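Local coordinates for protein urocanate hydratase (Paenibacillus sp. Soil724D2, PDB 7NED) that hydrates thiourocanate in bacterial ergothioneine breakdown, is classed as a urocanate hydratase, and uses bound NAD+ as cofactor, at residues Leu230-Tyr238 / Tyr262-Arg270; Thr247-His258 / Arg306-Ile317. All coordinates share one frame; numbering follows the deposited sequence.

Both contacts lie in the Rossmann-like domain and line one NAD: contact 1 (Leu230-Tyr238 / Tyr262-Arg270) bonds the adenine edge, whereas contact 2 (Thr247-His258 / Arg306-Ile317) runs out from the sheet core and touches NAD from the adenine, at Thr255, to the nicotinamide riboside. Their centres are about 15 Å apart, and their segments alternate along the chain. They meet directly where Tyr238 OH lies 2.7 Å from Thr252 O, a probable hydrogen bond, and where Tyr264 CD2 packs 3.4 Å from Thr255 OG1. Contact 2 also comes near the substrate site, since the side chain of Gln254 is about 6 Å from the bound urocanate.

Contact 1: Leu230-Tyr238 / Tyr262-Arg270; sequences LTGNASDIY and YGYVPSGYR. With NAD (nicotinamide-adenine-dinucleotide), chain C.
Asn233 and Val265 bond each other at the amino edge of the NAD adenine. The Asn233 amide divides its work: ND2 donates to Val265 O (2.9 Å), which lies close to the amide plane, while OD1 accepts from the adenine amino group N6A at 2.9 Å. Val265 O also takes a weak bond from N6A. Backbone nitrogens read the ring on both sides of that amino group, Ala234 N giving an almost straight bond to N1A (176°) and Val265 N another to N7A (172°). The Tyr264 ring turns one face to N6A, which sits offset toward its rim, with CZ 3.2 Å from N6A.

A second shell fixes the Asn233 amide. With CG swung away from its own backbone N (chi1 -167°), OD1 serves as helix N-cap, accepting from Ser235 N on an in-plane lone pair and from Ser235 OG, which comes from above the carbonyl plane at 2.6 Å. Water 1 joins ND2 to Tyr269 O. Replacing Asn233 by alanine is likely to leave N6A without its main acceptor, the helix start uncapped and Val265 O without its amide donor. Farther out, Ser267 OG donates to the syn lone pair of Asp236 OD2 (2.6 Å), and water 2 links Asp236 OD1 to Gly268 N in the type II turn Pro266-Tyr269.

The contact thus forms an adenine pocket of the Rossmann-like domain where strand 226-231 gives way to helix 234-243, closed by the loop that follows strand 250-251. Helix 282-305 backs it, Glu296 bonding Tyr264 OH and Ser292 bonding Ser267 N, while helix 274-280 packs on Val265 and Tyr269 through Leu274.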
loop_
_atom_site.group_PDB
_atom_site.type_symbol
_atom_site.label_atom_id
_atom_site.label_comp_id
_atom_site.label_asym_id
_atom_site.label_seq_id
_atom_site.Cartn_x
_atom_site.Cartn_y
_atom_site.Cartn_z
ATOM N N LEU A 230 -12.261 1.934 38.258
ATOM C CA LEU A 230 -12.206 0.767 39.125
ATOM C C LEU A 230 -10.968 -0.043 38.788
ATOM O O LEU A 230 -10.832 -0.526 37.657
ATOM C CB LEU A 230 -13.459 -0.082 38.949
ATOM C CG LEU A 230 -13.505 -1.392 39.724
ATOM C CD1 LEU A 230 -13.394 -1.139 41.225
ATOM C CD2 LEU A 230 -14.752 -2.187 39.324
ATOM N N THR A 231 -10.076 -0.214 39.770
ATOM C CA THR A 231 -8.906 -1.052 39.561
ATOM C C THR A 231 -9.314 -2.514 39.543
ATOM O O THR A 231 -9.808 -3.045 40.549
ATOM C CB THR A 231 -7.879 -0.804 40.650
ATOM O OG1 THR A 231 -7.457 0.552 40.566
ATOM C CG2 THR A 231 -6.666 -1.679 40.424
ATOM N N GLY A 232 -9.089 -3.164 38.412
ATOM C CA GLY A 232 -9.493 -4.543 38.244
ATOM C C GLY A 232 -9.338 -4.956 36.795
ATOM O O GLY A 232 -9.020 -4.149 35.912
ATOM N N ASN A 233 -9.595 -6.230 36.562
ATOM C CA ASN A 233 -9.497 -6.815 35.243
ATOM C C ASN A 233 -10.892 -6.920 34.640
ATOM O O ASN A 233 -11.813 -7.429 35.286
ATOM C CB ASN A 233 -8.831 -8.182 35.345
ATOM C CG ASN A 233 -8.404 -8.713 34.013
ATOM O OD1 ASN A 233 -9.216 -8.831 33.081
ATOM N ND2 ASN A 233 -7.121 -9.026 33.900
ATOM N N ALA A 234 -11.053 -6.407 33.417
ATOM C CA ALA A 234 -12.363 -6.471 32.765
ATOM C C ALA A 234 -12.886 -7.902 32.651
ATOM O O ALA A 234 -14.110 -8.120 32.685
ATOM C CB ALA A 234 -12.314 -5.826 31.366
ATOM N N SER A 235 -11.999 -8.890 32.485
ATOM C CA SER A 235 -12.501 -10.247 32.325
ATOM C C SER A 235 -12.956 -10.842 33.652
ATOM O O SER A 235 -13.534 -11.933 33.658
ATOM C CB SER A 235 -11.441 -11.158 31.668
ATOM O OG SER A 235 -10.244 -11.142 32.430
ATOM N N ASP A 236 -12.707 -10.155 34.760
ATOM C CA ASP A 236 -13.298 -10.504 36.046
ATOM C C ASP A 236 -14.538 -9.675 36.350
ATOM O O ASP A 236 -15.534 -10.217 36.842
ATOM C CB ASP A 236 -12.281 -10.299 37.182
ATOM C CG ASP A 236 -11.031 -11.149 37.008
ATOM O OD1 ASP A 236 -9.947 -10.736 37.486
ATOM O OD2 ASP A 236 -11.147 -12.236 36.421
ATOM N N ILE A 237 -14.502 -8.369 36.060
ATOM C CA ILE A 237 -15.587 -7.488 36.500
ATOM C C ILE A 237 -16.818 -7.706 35.643
ATOM O O ILE A 237 -17.944 -7.757 36.157
ATOM C CB ILE A 237 -15.165 -6.011 36.463
ATOM C CG1 ILE A 237 -14.023 -5.705 37.453
ATOM C CG2 ILE A 237 -16.417 -5.077 36.700
ATOM C CD1 ILE A 237 -14.365 -5.983 38.895
ATOM N N TYR A 238 -16.635 -7.805 34.315
ATOM C CA TYR A 238 -17.803 -7.901 33.444
ATOM C C TYR A 238 -18.623 -9.136 33.765
ATOM O O TYR A 238 -19.853 -9.011 33.916
ATOM C CB TYR A 238 -17.417 -7.880 31.966
ATOM C CG TYR A 238 -17.026 -6.533 31.387
ATOM C CD1 TYR A 238 -17.325 -6.230 30.070
ATOM C CD2 TYR A 238 -16.349 -5.576 32.151
ATOM C CE1 TYR A 238 -16.958 -5.032 29.518
ATOM C CE2 TYR A 238 -15.978 -4.372 31.605
ATOM C CZ TYR A 238 -16.278 -4.114 30.271
ATOM O OH TYR A 238 -15.901 -2.917 29.710
ATOM N N TYR A 262 1.589 -7.831 24.270
ATOM C CA TYR A 262 1.921 -6.590 24.924
ATOM C C TYR A 262 0.710 -5.830 25.444
ATOM O O TYR A 262 0.906 -4.813 26.100
ATOM C CB TYR A 262 2.696 -5.688 23.960
ATOM C CG TYR A 262 3.993 -6.345 23.504
ATOM C CD1 TYR A 262 4.040 -7.118 22.358
ATOM C CD2 TYR A 262 5.141 -6.242 24.284
ATOM C CE1 TYR A 262 5.236 -7.729 21.957
ATOM C CE2 TYR A 262 6.312 -6.833 23.904
ATOM C CZ TYR A 262 6.358 -7.579 22.751
ATOM O OH TYR A 262 7.546 -8.163 22.412
ATOM N N GLY A 263 -0.512 -6.285 25.156
ATOM C CA GLY A 263 -1.706 -5.510 25.448
ATOM C C GLY A 263 -2.544 -6.105 26.568
ATOM O O GLY A 263 -2.324 -5.803 27.741
ATOM N N TYR A 264 -3.463 -6.986 26.215
ATOM C CA TYR A 264 -4.506 -7.453 27.131
ATOM C C TYR A 264 -3.951 -8.297 28.281
ATOM O O TYR A 264 -3.274 -9.314 28.062
ATOM C CB TYR A 264 -5.520 -8.273 26.340
ATOM C CG TYR A 264 -6.774 -8.454 27.105
ATOM C CD1 TYR A 264 -6.861 -9.406 28.110
ATOM C CD2 TYR A 264 -7.859 -7.618 26.883
ATOM C CE1 TYR A 264 -8.038 -9.551 28.862
ATOM C CE2 TYR A 264 -9.046 -7.764 27.613
ATOM C CZ TYR A 264 -9.117 -8.723 28.600
ATOM O OH TYR A 264 -10.279 -8.860 29.317
ATOM N N VAL A 265 -4.271 -7.907 29.513
ATOM C CA VAL A 265 -3.797 -8.613 30.701
ATOM C C VAL A 265 -4.790 -9.722 31.031
ATOM O O VAL A 265 -5.967 -9.423 31.303
ATOM C CB VAL A 265 -3.637 -7.677 31.894
ATOM C CG1 VAL A 265 -3.134 -8.486 33.064
ATOM C CG2 VAL A 265 -2.681 -6.529 31.522
ATOM N N PRO A 266 -4.369 -10.980 31.042
ATOM C CA PRO A 266 -5.298 -12.069 31.325
ATOM C C PRO A 266 -5.761 -12.005 32.760
ATOM O O PRO A 266 -5.109 -11.412 33.620
ATOM C CB PRO A 266 -4.456 -13.334 31.094
ATOM C CG PRO A 266 -3.252 -12.892 30.326
ATOM C CD PRO A 266 -3.007 -11.468 30.797
ATOM N N SER A 267 -6.898 -12.649 33.015
ATOM C CA SER A 267 -7.340 -12.809 34.394
ATOM C C SER A 267 -6.273 -13.563 35.172
ATOM O O SER A 267 -5.667 -14.508 34.657
ATOM C CB SER A 267 -8.667 -13.569 34.459
ATOM O OG SER A 267 -9.092 -13.674 35.813
ATOM N N GLY A 268 -6.005 -13.119 36.398
ATOM C CA GLY A 268 -5.092 -13.847 37.246
ATOM C C GLY A 268 -3.639 -13.462 37.127
ATOM O O GLY A 268 -2.824 -13.948 37.922
ATOM N N TYR A 269 -3.290 -12.602 36.180
ATOM C CA TYR A 269 -1.947 -12.051 36.058
ATOM C C TYR A 269 -1.885 -10.699 36.744
ATOM O O TYR A 269 -2.846 -9.928 36.703
ATOM C CB TYR A 269 -1.559 -11.858 34.594
ATOM C CG TYR A 269 -1.281 -13.095 33.795
ATOM C CD1 TYR A 269 -0.028 -13.307 33.228
ATOM C CD2 TYR A 269 -2.290 -14.006 33.519
ATOM C CE1 TYR A 269 0.225 -14.419 32.449
ATOM C CE2 TYR A 269 -2.046 -15.118 32.739
ATOM C CZ TYR A 269 -0.780 -15.321 32.199
ATOM O OH TYR A 269 -0.538 -16.443 31.418
ATOM N N ARG A 270 -0.755 -10.399 37.368
ATOM C CA ARG A 270 -0.491 -9.051 37.850
ATOM C C ARG A 270 0.339 -8.312 36.808
ATOM O O ARG A 270 1.170 -8.915 36.113
ATOM C CB ARG A 270 0.220 -9.076 39.208
ATOM C CG ARG A 270 -0.689 -9.445 40.381
ATOM C CD ARG A 270 -0.180 -8.818 41.688
ATOM N NE ARG A 270 1.283 -8.799 41.719
ATOM C CZ ARG A 270 2.018 -7.852 42.299
ATOM N NH1 ARG A 270 1.428 -6.843 42.934
ATOM N NH2 ARG A 270 3.344 -7.927 42.254
HETATM P PA NAD C . -2.955 1.360 25.774
HETATM O O1A NAD C . -2.279 -0.004 25.666
HETATM O O2A NAD C . -2.287 2.633 26.102
HETATM O O5B NAD C . -3.955 1.142 27.125
HETATM C C5B NAD C . -4.594 -0.069 27.170
HETATM C C4B NAD C . -5.184 -0.131 28.654
HETATM O O4B NAD C . -5.855 -1.331 28.920
HETATM C C3B NAD C . -3.904 -0.088 29.551
HETATM O O3B NAD C . -4.042 0.874 30.513
HETATM C C2B NAD C . -3.889 -1.514 30.183
HETATM O O2B NAD C . -3.488 -1.519 31.505
HETATM C C1B NAD C . -5.390 -1.786 30.206
HETATM N N9A NAD C . -5.753 -3.204 30.222
HETATM C C8A NAD C . -5.164 -4.277 29.563
HETATM N N7A NAD C . -5.752 -5.421 29.808
HETATM C C5A NAD C . -6.805 -5.095 30.654
HETATM C C6A NAD C . -7.801 -5.873 31.284
HETATM N N6A NAD C . -7.881 -7.209 31.092
HETATM N N1A NAD C . -8.727 -5.272 32.084
HETATM C C2A NAD C . -8.577 -3.936 32.261
HETATM N N3A NAD C . -7.690 -3.075 31.736
HETATM C C4A NAD C . -6.805 -3.701 30.931
HETATM O O3 NAD C . -3.903 1.262 24.530
HETATM P PN NAD C . -4.658 2.563 23.999
HETATM O O1N NAD C . -3.936 3.590 23.178
HETATM O O2N NAD C . -5.650 2.976 25.067
HETATM O O5D NAD C . -5.730 1.937 22.804
HETATM C C5D NAD C . -6.601 0.906 23.302
HETATM C C4D NAD C . -7.370 0.327 22.147
HETATM O O4D NAD C . -7.942 1.347 21.349
HETATM C C3D NAD C . -6.210 -0.320 21.226
HETATM O O3D NAD C . -6.607 -1.588 20.717
HETATM C C2D NAD C . -6.074 0.692 20.030
HETATM O O2D NAD C . -5.808 0.138 18.807
HETATM C C1D NAD C . -7.614 0.947 20.040
HETATM N N1N NAD C . -8.152 1.935 19.095
HETATM C C2N NAD C . -8.086 1.464 17.798
HETATM C C3N NAD C . -8.602 2.201 16.744
HETATM C C7N NAD C . -8.419 1.613 15.338
HETATM O O7N NAD C . -9.156 1.863 14.385
HETATM N N7N NAD C . -7.311 0.808 15.130
HETATM C C4N NAD C . -9.208 3.423 17.067
HETATM C C5N NAD C . -9.267 3.849 18.393
HETATM C C6N NAD C . -8.740 3.070 19.437
HETATM O O HOH W 1 -5.421 -9.170 36.335
HETATM O O HOH W 2 -7.248 -10.928 37.671
#

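Contact 2: Thr247-His258 / Arg306-Ile317; sequences TPDIVTDQTSAH and RGAIVFDNGNNI. With NAD (nicotinamide-adenine-dinucleotide), chain C.
The first torsions of Thr252 and Phe311 bring them together: OG1 of Thr252 stands anti to the backbone N (chi1 -175°) and reaches Phe311 O at 2.7 Å, while Phe311 CG sits between its own N and carbonyl carbon (chi1 69°), turning one ring face to Thr252 CB. This CH-pi contact is 3.7 Å from CB to the ring centroid; Ile250 CG2 meets the ring edge. Parallel pairing precedes it, with Ile309 N bonded to Asp249 O, Val251 N to Ile309 O and Phe311 N to Val251 O.

Beyond the strands, Asn315 ND2 spans Asp253 OD1 (2.8 Å) and Thr255 O (2.9 Å), both near its amide plane. Asp253 OD1 also accepts from Thr255 N, closing an Asx turn, and from Thr255 OG1, three donors that should favour a charged carboxylate. The amides of Gln254 and Asn313 stack, 16° apart. His258 ND1 gives NAD O3D a weak bond, while its NE2 is hydrogen-bonded to Ala43 O.

Strands 250-251 and 309-312 are neighbours in the parallel Rossmann-like sheet, between strands 159-163 and 333-334. Helix 133-150 covers Ile250 and Phe311; helix 282-305 packs against Val310 and Ile317.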
loop_
_atom_site.group_PDB
_atom_site.type_symbol
_atom_site.label_atom_id
_atom_site.label_comp_id
_atom_site.label_asym_id
_atom_site.label_seq_id
_atom_site.Cartn_x
_atom_site.Cartn_y
_atom_site.Cartn_z
ATOM N N THR A 247 -27.188 -4.754 34.566
ATOM C CA THR A 247 -27.019 -4.501 33.135
ATOM C C THR A 247 -26.822 -3.010 32.951
ATOM O O THR A 247 -27.768 -2.237 33.174
ATOM C CB THR A 247 -28.219 -4.979 32.309
ATOM O OG1 THR A 247 -28.449 -6.370 32.540
ATOM C CG2 THR A 247 -27.978 -4.786 30.810
ATOM N N PRO A 248 -25.625 -2.548 32.613
ATOM C CA PRO A 248 -25.466 -1.137 32.267
ATOM C C PRO A 248 -26.278 -0.837 31.021
ATOM O O PRO A 248 -26.667 -1.738 30.271
ATOM C CB PRO A 248 -23.949 -0.992 32.003
ATOM C CG PRO A 248 -23.324 -2.234 32.566
ATOM C CD PRO A 248 -24.370 -3.305 32.440
ATOM N N ASP A 249 -26.505 0.454 30.786
ATOM C CA ASP A 249 -27.243 0.875 29.601
ATOM C C ASP A 249 -26.386 0.782 28.359
ATOM O O ASP A 249 -26.909 0.560 27.252
ATOM C CB ASP A 249 -27.739 2.304 29.788
ATOM C CG ASP A 249 -28.658 2.424 31.004
ATOM O OD1 ASP A 249 -29.722 1.766 30.951
ATOM O OD2 ASP A 249 -28.306 3.112 32.000
ATOM N N ILE A 250 -25.080 0.931 28.530
ATOM C CA ILE A 250 -24.132 0.900 27.413
ATOM C C ILE A 250 -22.899 0.146 27.865
ATOM O O ILE A 250 -22.446 0.308 28.994
ATOM C CB ILE A 250 -23.729 2.313 26.978
ATOM C CG1 ILE A 250 -24.963 3.086 26.509
ATOM C CG2 ILE A 250 -22.707 2.216 25.858
ATOM C CD1 ILE A 250 -24.697 4.568 26.348
ATOM N N VAL A 251 -22.358 -0.693 26.992
ATOM C CA VAL A 251 -21.185 -1.467 27.346
ATOM C C VAL A 251 -20.232 -1.456 26.163
ATOM O O VAL A 251 -20.637 -1.771 25.042
ATOM C CB VAL A 251 -21.542 -2.912 27.711
ATOM C CG1 VAL A 251 -20.257 -3.707 28.037
ATOM C CG2 VAL A 251 -22.585 -2.933 28.890
ATOM N N THR A 252 -18.974 -1.118 26.419
ATOM C CA THR A 252 -17.927 -1.291 25.405
ATOM C C THR A 252 -16.642 -1.678 26.127
ATOM O O THR A 252 -16.658 -2.108 27.290
ATOM C CB THR A 252 -17.796 -0.040 24.513
ATOM O OG1 THR A 252 -16.842 -0.303 23.470
ATOM C CG2 THR A 252 -17.350 1.193 25.276
ATOM N N ASP A 253 -15.513 -1.572 25.410
ATOM C CA ASP A 253 -14.218 -1.949 25.950
ATOM C C ASP A 253 -13.187 -1.184 25.145
ATOM O O ASP A 253 -13.357 -1.003 23.941
ATOM C CB ASP A 253 -13.991 -3.463 25.829
ATOM C CG ASP A 253 -12.585 -3.876 26.283
ATOM O OD1 ASP A 253 -11.611 -3.704 25.510
ATOM O OD2 ASP A 253 -12.445 -4.339 27.432
ATOM N N GLN A 254 -12.156 -0.689 25.802
ATOM C CA GLN A 254 -11.080 -0.132 25.027
ATOM C C GLN A 254 -9.756 -0.486 25.666
ATOM O O GLN A 254 -8.830 0.325 25.739
ATOM C CB GLN A 254 -11.260 1.361 24.822
ATOM C CG GLN A 254 -10.716 1.761 23.449
ATOM C CD GLN A 254 -10.975 3.200 23.146
ATOM O OE1 GLN A 254 -11.286 3.996 24.038
ATOM N NE2 GLN A 254 -11.016 3.519 21.846
ATOM N N THR A 255 -9.634 -1.750 25.991
ATOM C CA THR A 255 -8.394 -2.303 26.415
ATOM C C THR A 255 -7.551 -2.522 25.137
ATOM O O THR A 255 -8.005 -2.509 24.025
ATOM C CB THR A 255 -8.574 -3.671 27.076
ATOM O OG1 THR A 255 -9.208 -4.540 26.177
ATOM C CG2 THR A 255 -9.392 -3.581 28.361
ATOM N N SER A 256 -6.323 -2.920 25.333
ATOM C CA SER A 256 -5.469 -3.244 24.228
ATOM C C SER A 256 -5.678 -4.717 23.772
ATOM O O SER A 256 -4.774 -5.448 23.781
ATOM C CB SER A 256 -4.020 -2.995 24.605
ATOM O OG SER A 256 -3.731 -3.627 25.821
ATOM N N ALA A 257 -6.886 -5.085 23.360
ATOM C CA ALA A 257 -7.233 -6.407 22.940
ATOM C C ALA A 257 -6.628 -6.778 21.612
ATOM O O ALA A 257 -6.636 -7.888 21.259
ATOM C CB ALA A 257 -8.731 -6.616 22.930
ATOM N N HIS A 258 -6.104 -5.823 20.897
ATOM C CA HIS A 258 -5.477 -6.141 19.613
ATOM C C HIS A 258 -4.159 -6.877 19.766
ATOM O O HIS A 258 -3.639 -7.409 18.771
ATOM C CB HIS A 258 -5.217 -4.849 18.832
ATOM C CG HIS A 258 -4.191 -3.959 19.469
ATOM N ND1 HIS A 258 -4.455 -3.214 20.603
ATOM C CD2 HIS A 258 -2.906 -3.690 19.129
ATOM C CE1 HIS A 258 -3.371 -2.535 20.940
ATOM N NE2 HIS A 258 -2.422 -2.800 20.055
ATOM N N ARG A 306 -29.600 -8.753 27.684
ATOM C CA ARG A 306 -30.414 -8.156 28.737
ATOM C C ARG A 306 -30.755 -6.696 28.460
ATOM O O ARG A 306 -31.352 -6.033 29.316
ATOM C CB ARG A 306 -29.715 -8.306 30.088
ATOM C CG ARG A 306 -29.295 -9.741 30.340
ATOM C CD ARG A 306 -28.568 -9.904 31.661
ATOM N NE ARG A 306 -28.446 -11.323 31.989
ATOM C CZ ARG A 306 -27.837 -11.801 33.069
ATOM N NH1 ARG A 306 -27.272 -10.986 33.967
ATOM N NH2 ARG A 306 -27.807 -13.111 33.248
ATOM N N GLY A 307 -30.416 -6.190 27.273
ATOM C CA GLY A 307 -30.861 -4.879 26.835
ATOM C C GLY A 307 -29.810 -3.792 26.769
ATOM O O GLY A 307 -30.138 -2.674 26.359
ATOM N N ALA A 308 -28.559 -4.073 27.130
ATOM C CA ALA A 308 -27.514 -3.061 27.007
ATOM C C ALA A 308 -27.258 -2.761 25.537
ATOM O O ALA A 308 -27.422 -3.622 24.673
ATOM C CB ALA A 308 -26.217 -3.541 27.664
ATOM N N ILE A 309 -26.902 -1.513 25.254
ATOM C CA ILE A 309 -26.353 -1.156 23.952
ATOM C C ILE A 309 -24.863 -1.499 24.021
ATOM O O ILE A 309 -24.097 -0.835 24.727
ATOM C CB ILE A 309 -26.572 0.327 23.627
ATOM C CG1 ILE A 309 -28.060 0.709 23.678
ATOM C CG2 ILE A 309 -26.000 0.662 22.246
ATOM C CD1 ILE A 309 -28.939 -0.179 22.834
ATOM N N VAL A 310 -24.441 -2.498 23.270
ATOM C CA VAL A 310 -23.093 -3.038 23.378
ATOM C C VAL A 310 -22.361 -2.819 22.057
ATOM O O VAL A 310 -22.938 -3.003 20.980
ATOM C CB VAL A 310 -23.162 -4.537 23.750
ATOM C CG1 VAL A 310 -21.760 -5.195 23.852
ATOM C CG2 VAL A 310 -24.008 -4.729 25.040
ATOM N N PHE A 311 -21.098 -2.393 22.130
ATOM C CA PHE A 311 -20.391 -2.182 20.874
ATOM C C PHE A 311 -18.891 -2.323 21.071
ATOM O O PHE A 311 -18.357 -2.195 22.174
ATOM C CB PHE A 311 -20.737 -0.814 20.241
ATOM C CG PHE A 311 -20.193 0.358 21.003
ATOM C CD1 PHE A 311 -18.968 0.927 20.656
ATOM C CD2 PHE A 311 -20.878 0.862 22.091
ATOM C CE1 PHE A 311 -18.448 2.008 21.365
ATOM C CE2 PHE A 311 -20.384 1.959 22.820
ATOM C CZ PHE A 311 -19.152 2.537 22.456
ATOM N N ASP A 312 -18.237 -2.648 19.956
ATOM C CA ASP A 312 -16.787 -2.728 19.849
ATOM C C ASP A 312 -16.236 -1.335 19.558
ATOM O O ASP A 312 -16.701 -0.646 18.634
ATOM C CB ASP A 312 -16.462 -3.730 18.724
ATOM C CG ASP A 312 -14.977 -3.942 18.487
ATOM O OD1 ASP A 312 -14.174 -3.015 18.713
ATOM O OD2 ASP A 312 -14.633 -5.054 18.004
ATOM N N ASN A 313 -15.260 -0.904 20.363
ATOM C CA ASN A 313 -14.750 0.457 20.274
ATOM C C ASN A 313 -13.466 0.524 19.452
ATOM O O ASN A 313 -12.636 1.422 19.644
ATOM C CB ASN A 313 -14.549 1.038 21.677
ATOM C CG ASN A 313 -14.696 2.544 21.724
ATOM O OD1 ASN A 313 -14.945 3.209 20.711
ATOM N ND2 ASN A 313 -14.528 3.105 22.930
ATOM N N GLY A 314 -13.307 -0.420 18.532
ATOM C CA GLY A 314 -12.257 -0.394 17.546
ATOM C C GLY A 314 -10.976 -1.002 18.053
ATOM O O GLY A 314 -9.918 -0.445 17.815
ATOM N N ASN A 315 -11.032 -2.113 18.775
ATOM C CA ASN A 315 -9.792 -2.714 19.250
ATOM C C ASN A 315 -9.693 -4.184 18.885
ATOM O O ASN A 315 -8.955 -4.914 19.543
ATOM C CB ASN A 315 -9.629 -2.522 20.754
ATOM C CG ASN A 315 -10.775 -3.155 21.570
ATOM O OD1 ASN A 315 -11.781 -3.597 21.000
ATOM N ND2 ASN A 315 -10.638 -3.160 22.898
ATOM N N ASN A 316 -10.378 -4.627 17.816
ATOM C CA ASN A 316 -10.418 -6.062 17.471
ATOM C C ASN A 316 -10.798 -6.967 18.617
ATOM O O ASN A 316 -10.415 -8.137 18.625
ATOM C CB ASN A 316 -9.107 -6.551 16.836
ATOM C CG ASN A 316 -9.010 -6.252 15.346
ATOM O OD1 ASN A 316 -9.294 -5.169 14.852
ATOM N ND2 ASN A 316 -8.464 -7.238 14.643
ATOM N N ILE A 317 -11.621 -6.480 19.553
ATOM C CA ILE A 317 -11.938 -7.382 20.647
ATOM C C ILE A 317 -12.848 -8.506 20.141
ATOM O O ILE A 317 -12.725 -9.647 20.593
ATOM C CB ILE A 317 -12.551 -6.643 21.848
ATOM C CG1 ILE A 317 -12.565 -7.599 23.051
ATOM C CG2 ILE A 317 -13.956 -6.227 21.485
ATOM C CD1 ILE A 317 -12.951 -6.971 24.418
HETATM P PA NAD C . -2.955 1.360 25.774
HETATM O O1A NAD C . -2.279 -0.004 25.666
HETATM O O2A NAD C . -2.287 2.633 26.102
HETATM O O5B NAD C . -3.955 1.142 27.125
HETATM C C5B NAD C . -4.594 -0.069 27.170
HETATM C C4B NAD C . -5.184 -0.131 28.654
HETATM O O4B NAD C . -5.855 -1.331 28.920
HETATM C C3B NAD C . -3.904 -0.088 29.551
HETATM O O3B NAD C . -4.042 0.874 30.513
HETATM C C2B NAD C . -3.889 -1.514 30.183
HETATM O O2B NAD C . -3.488 -1.519 31.505
HETATM C C1B NAD C . -5.390 -1.786 30.206
HETATM N N9A NAD C . -5.753 -3.204 30.222
HETATM C C8A NAD C . -5.164 -4.277 29.563
HETATM N N7A NAD C . -5.752 -5.421 29.808
HETATM C C5A NAD C . -6.805 -5.095 30.654
HETATM C C6A NAD C . -7.801 -5.873 31.284
HETATM N N6A NAD C . -7.881 -7.209 31.092
HETATM N N1A NAD C . -8.727 -5.272 32.084
HETATM C C2A NAD C . -8.577 -3.936 32.261
HETATM N N3A NAD C . -7.690 -3.075 31.736
HETATM C C4A NAD C . -6.805 -3.701 30.931
HETATM O O3 NAD C . -3.903 1.262 24.530
HETATM P PN NAD C . -4.658 2.563 23.999
HETATM O O1N NAD C . -3.936 3.590 23.178
HETATM O O2N NAD C . -5.650 2.976 25.067
HETATM O O5D NAD C . -5.730 1.937 22.804
HETATM C C5D NAD C . -6.601 0.906 23.302
HETATM C C4D NAD C . -7.370 0.327 22.147
HETATM O O4D NAD C . -7.942 1.347 21.349
HETATM C C3D NAD C . -6.210 -0.320 21.226
HETATM O O3D NAD C . -6.607 -1.588 20.717
HETATM C C2D NAD C . -6.074 0.692 20.030
HETATM O O2D NAD C . -5.808 0.138 18.807
HETATM C C1D NAD C . -7.614 0.947 20.040
HETATM N N1N NAD C . -8.152 1.935 19.095
HETATM C C2N NAD C . -8.086 1.464 17.798
HETATM C C3N NAD C . -8.602 2.201 16.744
HETATM C C7N NAD C . -8.419 1.613 15.338
HETATM O O7N NAD C . -9.156 1.863 14.385
HETATM N N7N NAD C . -7.311 0.808 15.130
HETATM C C4N NAD C . -9.208 3.423 17.067
HETATM C C5N NAD C . -9.267 3.849 18.393
HETATM C C6N NAD C . -8.740 3.070 19.437
HETATM O O HOH W 3 -26.565 -8.105 34.069
HETATM O O HOH W 4 -29.674 0.106 27.008
HETATM O O HOH W 5 -14.245 -2.758 21.967
#